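Local coordinates for protein subtilase cytotoxin, subunit B (Escherichia coli, PDB 3DWA) that forms the pentameric B part of an AB5 toxin and probably recognises host-cell glycans, including a non-human one, for delivery of the toxic subunit, at residues C[31-36]-C[41-46]; C[65-70]-C[98-103]. All blocks are in the same frame, centred on the assembly; numbering follows the deposited sequence.

Contact 1: C[31-36]-C[41-46]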
loop_
_atom_site.group_PDB
_atom_site.type_symbol
_atom_site.label_atom_id
_atom_site.label_comp_id
_atom_site.label_asym_id
_atom_site.label_seq_id
_atom_site.Cartn_x
_atom_site.Cartn_y
_atom_site.Cartn_z
ATOM N N CYS C 31 -16.830 6.343 -2.477
ATOM C CA CYS C 31 -17.467 7.259 -3.392
ATOM C C CYS C 31 -16.580 8.500 -3.378
ATOM O O CYS C 31 -16.071 8.885 -2.334
ATOM C CB CYS C 31 -18.923 7.558 -2.924
ATOM S SG CYS C 31 -19.923 8.528 -4.158
ATOM N N ILE C 32 -16.340 9.088 -4.542
ATOM C CA ILE C 32 -15.629 10.372 -4.607
ATOM C C ILE C 32 -16.553 11.470 -5.125
ATOM O O ILE C 32 -17.504 11.186 -5.823
ATOM C CB ILE C 32 -14.391 10.287 -5.522
ATOM C CG1 ILE C 32 -14.793 9.749 -6.894
ATOM C CG2 ILE C 32 -13.302 9.407 -4.879
ATOM C CD1 ILE C 32 -13.654 9.684 -7.880
ATOM N N GLU C 33 -16.272 12.721 -4.768
ATOM C CA GLU C 33 -16.919 13.837 -5.432
ATOM C C GLU C 33 -15.818 14.687 -6.027
ATOM O O GLU C 33 -14.734 14.819 -5.460
ATOM C CB GLU C 33 -17.801 14.630 -4.472
ATOM C CG GLU C 33 -18.549 15.826 -5.103
ATOM C CD GLU C 33 -18.568 17.028 -4.151
ATOM O OE1 GLU C 33 -19.028 16.875 -2.983
ATOM O OE2 GLU C 33 -18.085 18.114 -4.553
ATOM N N GLY C 34 -16.046 15.183 -7.232
ATOM C CA GLY C 34 -15.085 16.079 -7.842
ATOM C C GLY C 34 -15.792 17.282 -8.427
ATOM O O GLY C 34 -16.988 17.227 -8.649
ATOM N N LYS C 35 -15.040 18.363 -8.652
ATOM C CA LYS C 35 -15.555 19.602 -9.261
ATOM C C LYS C 35 -14.840 19.895 -10.591
ATOM O O LYS C 35 -13.611 19.922 -10.670
ATOM C CB LYS C 35 -15.286 20.803 -8.355
ATOM C CG LYS C 35 -16.012 20.876 -7.035
ATOM C CD LYS C 35 -17.386 21.456 -7.192
ATOM C CE LYS C 35 -18.043 21.493 -5.831
ATOM N NZ LYS C 35 -19.536 21.578 -5.971
ATOM N N GLN C 36 -15.614 20.173 -11.615
ATOM C CA GLN C 36 -15.059 20.699 -12.856
ATOM C C GLN C 36 -14.775 22.187 -12.732
ATOM O O GLN C 36 -15.075 22.766 -11.689
ATOM C CB GLN C 36 -16.019 20.412 -14.013
ATOM C CG GLN C 36 -16.216 18.924 -14.173
ATOM C CD GLN C 36 -16.924 18.554 -15.430
ATOM O OE1 GLN C 36 -18.142 18.368 -15.423
ATOM N NE2 GLN C 36 -16.173 18.415 -16.517
ATOM N N SER C 41 -20.476 19.548 -9.894
ATOM C CA SER C 41 -20.069 18.324 -9.205
ATOM C C SER C 41 -20.400 17.051 -9.971
ATOM O O SER C 41 -21.469 16.929 -10.552
ATOM C CB SER C 41 -20.760 18.260 -7.834
ATOM O OG SER C 41 -20.112 19.084 -6.852
ATOM N N ILE C 42 -19.471 16.097 -9.945
ATOM C CA ILE C 42 -19.698 14.724 -10.408
ATOM C C ILE C 42 -19.390 13.797 -9.207
ATOM O O ILE C 42 -18.495 14.094 -8.404
ATOM C CB ILE C 42 -18.795 14.401 -11.675
ATOM C CG1 ILE C 42 -18.721 12.887 -12.033
ATOM C CG2 ILE C 42 -17.355 14.929 -11.478
ATOM C CD1 ILE C 42 -20.028 12.264 -12.587
ATOM N N SER C 43 -20.158 12.724 -9.064
ATOM C CA SER C 43 -19.940 11.736 -8.024
ATOM C C SER C 43 -19.936 10.394 -8.737
ATOM O O SER C 43 -20.611 10.214 -9.743
ATOM C CB SER C 43 -21.060 11.707 -6.972
ATOM O OG SER C 43 -21.243 12.953 -6.304
ATOM N N ALA C 44 -19.163 9.471 -8.197
ATOM C CA ALA C 44 -19.092 8.113 -8.697
ATOM C C ALA C 44 -18.572 7.223 -7.565
ATOM O O ALA C 44 -17.678 7.646 -6.832
ATOM C CB ALA C 44 -18.140 8.080 -9.917
ATOM N N CYS C 45 -19.139 6.017 -7.411
ATOM C CA CYS C 45 -18.715 5.035 -6.419
ATOM C C CYS C 45 -18.149 3.739 -7.038
ATOM O O CYS C 45 -18.583 3.317 -8.092
ATOM C CB CYS C 45 -19.887 4.615 -5.503
ATOM S SG CYS C 45 -20.813 5.998 -4.847
ATOM N N SER C 46 -17.212 3.097 -6.342
ATOM C CA SER C 46 -16.778 1.750 -6.702
ATOM C C SER C 46 -17.095 0.827 -5.508
ATOM O O SER C 46 -16.873 1.191 -4.339
ATOM C CB SER C 46 -15.277 1.747 -7.046
ATOM O OG SER C 46 -14.781 0.431 -7.307
#
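Cys31 and Cys45 face each other at the buried, close end of two antiparallel strands, with their CA atoms 4.0 Å apart in a non-hydrogen-bonded pair, a position that cross-strand disulfides can bridge. This pair does form a disulfide in this protein, yet here Cys31 SG and Cys45 SG lie 2.8 Å apart, too long for a covalent bond and too short for ordinary packing, so the state of the link in this copy is doubtful. Both side chains rise from the same face of the sheet; Cys31 SG stands anti to its own N (chi1 -171°), whereas Cys45 SG lies beside its own, and these turns bring the sulfurs together. Phe110 of a neighbouring subunit packs on the Cys31 and Glu33 side chains, which share that face. The backbones are zipped by Ile32 N to Ala44 O (3.0 Å) and by a pair of bonds between Gly34 and Ile42, while the return bond from Ala44 N to Ile32 O is weak. On the opposite face, that of Ile32, Ile42 and Ala44, Ile32 packs on Ala64 of helix 57-70.

The other end is polar and faces solvent, with Lys35 CA and Ser41 CA 4.7 Å apart. Ser41 OG accepts a bond from Lys35 NZ (2.7 Å) and donates a weak one to Glu33 OE2 (3.2 Å), bridging a cation and an anion. Lys35 folds at chi2 (-83°), which lays CD to NZ beside Ser41 OG. The whole is a beta hairpin, strand 27-35 returning as strand 41-47, within the curled antiparallel sheet of the OB fold, as in other AB5 toxin B subunits.

Contact 2: C[65-70]-C[98-103]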
loop_
_atom_site.group_PDB
_atom_site.type_symbol
_atom_site.label_atom_id
_atom_site.label_comp_id
_atom_site.label_asym_id
_atom_site.label_seq_id
_atom_site.Cartn_x
_atom_site.Cartn_y
_atom_site.Cartn_z
ATOM N N LEU C 65 -7.577 7.904 -4.255
ATOM C CA LEU C 65 -6.973 8.460 -3.058
ATOM C C LEU C 65 -5.686 9.220 -3.359
ATOM O O LEU C 65 -5.462 10.335 -2.802
ATOM C CB LEU C 65 -6.793 7.409 -1.935
ATOM C CG LEU C 65 -6.260 7.971 -0.594
ATOM C CD1 LEU C 65 -7.245 8.992 0.026
ATOM C CD2 LEU C 65 -5.900 6.903 0.492
ATOM N N TYR C 66 -4.862 8.667 -4.248
ATOM C CA TYR C 66 -3.698 9.382 -4.791
ATOM C C TYR C 66 -4.061 10.784 -5.365
ATOM O O TYR C 66 -3.465 11.805 -5.004
ATOM C CB TYR C 66 -3.017 8.529 -5.883
ATOM C CG TYR C 66 -1.774 9.154 -6.436
ATOM C CD1 TYR C 66 -0.531 8.924 -5.829
ATOM C CD2 TYR C 66 -1.829 10.020 -7.550
ATOM C CE1 TYR C 66 0.653 9.512 -6.354
ATOM C CE2 TYR C 66 -0.672 10.634 -8.058
ATOM C CZ TYR C 66 0.557 10.373 -7.448
ATOM O OH TYR C 66 1.695 10.944 -7.944
ATOM N N PHE C 67 -5.015 10.821 -6.293
ATOM C CA PHE C 67 -5.415 12.047 -6.974
ATOM C C PHE C 67 -6.130 13.034 -6.040
ATOM O O PHE C 67 -6.014 14.248 -6.180
ATOM C CB PHE C 67 -6.347 11.683 -8.153
ATOM C CG PHE C 67 -5.647 11.111 -9.328
ATOM C CD1 PHE C 67 -4.361 11.533 -9.681
ATOM C CD2 PHE C 67 -6.291 10.195 -10.156
ATOM C CE1 PHE C 67 -3.736 11.039 -10.828
ATOM C CE2 PHE C 67 -5.661 9.700 -11.279
ATOM C CZ PHE C 67 -4.376 10.124 -11.620
ATOM N N TYR C 68 -6.879 12.519 -5.072
ATOM C CA TYR C 68 -7.386 13.360 -3.985
ATOM C C TYR C 68 -6.233 14.102 -3.266
ATOM O O TYR C 68 -6.360 15.306 -2.914
ATOM C CB TYR C 68 -8.191 12.535 -2.973
ATOM C CG TYR C 68 -8.634 13.322 -1.750
ATOM C CD1 TYR C 68 -9.691 14.263 -1.829
ATOM C CD2 TYR C 68 -8.029 13.114 -0.504
ATOM C CE1 TYR C 68 -10.110 14.992 -0.705
ATOM C CE2 TYR C 68 -8.445 13.850 0.620
ATOM C CZ TYR C 68 -9.486 14.798 0.499
ATOM O OH TYR C 68 -9.881 15.529 1.612
ATOM N N THR C 69 -5.153 13.362 -2.992
ATOM C CA THR C 69 -3.973 13.874 -2.306
ATOM C C THR C 69 -3.238 14.936 -3.130
ATOM O O THR C 69 -2.874 15.974 -2.574
ATOM C CB THR C 69 -2.987 12.743 -1.932
ATOM O OG1 THR C 69 -3.694 11.672 -1.273
ATOM C CG2 THR C 69 -1.872 13.261 -1.010
ATOM N N THR C 70 -2.976 14.676 -4.416
ATOM C CA THR C 70 -2.256 15.641 -5.242
ATOM C C THR C 70 -3.107 16.897 -5.588
ATOM O O THR C 70 -2.559 17.976 -5.812
ATOM C CB THR C 70 -1.699 15.047 -6.551
ATOM O OG1 THR C 70 -2.777 14.674 -7.395
ATOM C CG2 THR C 70 -0.735 13.830 -6.312
ATOM N N VAL C 98 -15.399 3.820 -13.232
ATOM C CA VAL C 98 -14.948 2.780 -14.143
ATOM C C VAL C 98 -13.570 3.055 -14.688
ATOM O O VAL C 98 -13.038 2.258 -15.464
ATOM C CB VAL C 98 -16.033 2.419 -15.277
ATOM C CG1 VAL C 98 -17.391 2.177 -14.649
ATOM C CG2 VAL C 98 -16.135 3.485 -16.412
ATOM N N GLY C 99 -12.969 4.158 -14.250
ATOM C CA GLY C 99 -11.664 4.530 -14.750
ATOM C C GLY C 99 -11.227 5.923 -14.339
ATOM O O GLY C 99 -12.055 6.730 -13.919
ATOM N N LEU C 100 -9.934 6.213 -14.492
ATOM C CA LEU C 100 -9.359 7.548 -14.155
ATOM C C LEU C 100 -8.162 7.792 -15.048
ATOM O O LEU C 100 -7.476 6.827 -15.443
ATOM C CB LEU C 100 -8.854 7.558 -12.690
ATOM C CG LEU C 100 -9.841 7.371 -11.526
ATOM C CD1 LEU C 100 -9.178 6.866 -10.240
ATOM C CD2 LEU C 100 -10.592 8.720 -11.272
ATOM N N SER C 101 -7.865 9.066 -15.337
ATOM C CA SER C 101 -6.712 9.439 -16.119
ATOM C C SER C 101 -6.165 10.789 -15.652
ATOM O O SER C 101 -6.925 11.650 -15.225
ATOM C CB SER C 101 -7.134 9.650 -17.582
ATOM O OG SER C 101 -7.361 8.410 -18.223
ATOM N N THR C 102 -4.872 10.999 -15.851
ATOM C CA THR C 102 -4.282 12.319 -15.721
ATOM C C THR C 102 -4.701 13.203 -16.921
ATOM O O THR C 102 -5.052 12.702 -17.994
ATOM C CB THR C 102 -2.769 12.192 -15.661
ATOM O OG1 THR C 102 -2.315 11.559 -16.857
ATOM C CG2 THR C 102 -2.363 11.337 -14.428
ATOM N N CYS C 103 -4.652 14.516 -16.734
ATOM C CA CYS C 103 -5.014 15.457 -17.787
ATOM C C CYS C 103 -3.883 16.401 -18.066
ATOM O O CYS C 103 -3.120 16.781 -17.160
ATOM C CB CYS C 103 -6.246 16.271 -17.363
ATOM S SG CYS C 103 -7.707 15.279 -17.167
#
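Phe67 bridges the gap between helix 65-70 and strand 98-102, whose axes come no closer than 10.7 Å, and meets Leu100 and Thr102 on the far side. From the helix its CB points toward the strand, and CG continues anti to the carbonyl carbon (chi1 -75°). Along one side of the ring, CD1 lies in the plane of the Tyr66 ring, at that ring's edge. On the other, CE2 approaches Leu100 CB at 4.1 Å, near the plane of the Phe67 ring; the two side chains run past each other in opposite senses. At the tip, CZ reaches Thr102 CG2 at 3.7 Å, and CE1 sits almost as close to that methyl, which lies oblique to the ring; the phenylalanine and threonine side chains cross at about a right angle. The threonine thus offers carbon to the core, while its OG1 bonds to Phe19 N of a third subunit.

Ile16 of strand 14-24 and Val74 of strand 73-79 also touch Phe67, and Leu100 in turn rests on Ile76, Gln63 and Ala64. The ring is wedged between helix 57-70 and the sheet on which that helix lies, close to where strand 96-102 pairs with a strand of the third subunit.

Both contacts are largely buried and reach the same curled sheet, with centres about 11 Å apart and nearest atoms about 5 Å apart. Contact 1 joins consecutive strands and is held mainly by backbone bonds, ending in a polar, partly exposed tip; contact 2 joins helix 57-70 to a strand distant in sequence purely through carbon atoms. Helix 57-70 follows strand 41-47 in the chain and links them: its Ala64 touches both Ile32 and Leu100. Each contact also reaches another subunit: contact 1 packs against the second, while contact 2 meets the second and the third, with polar bonds as well as packing.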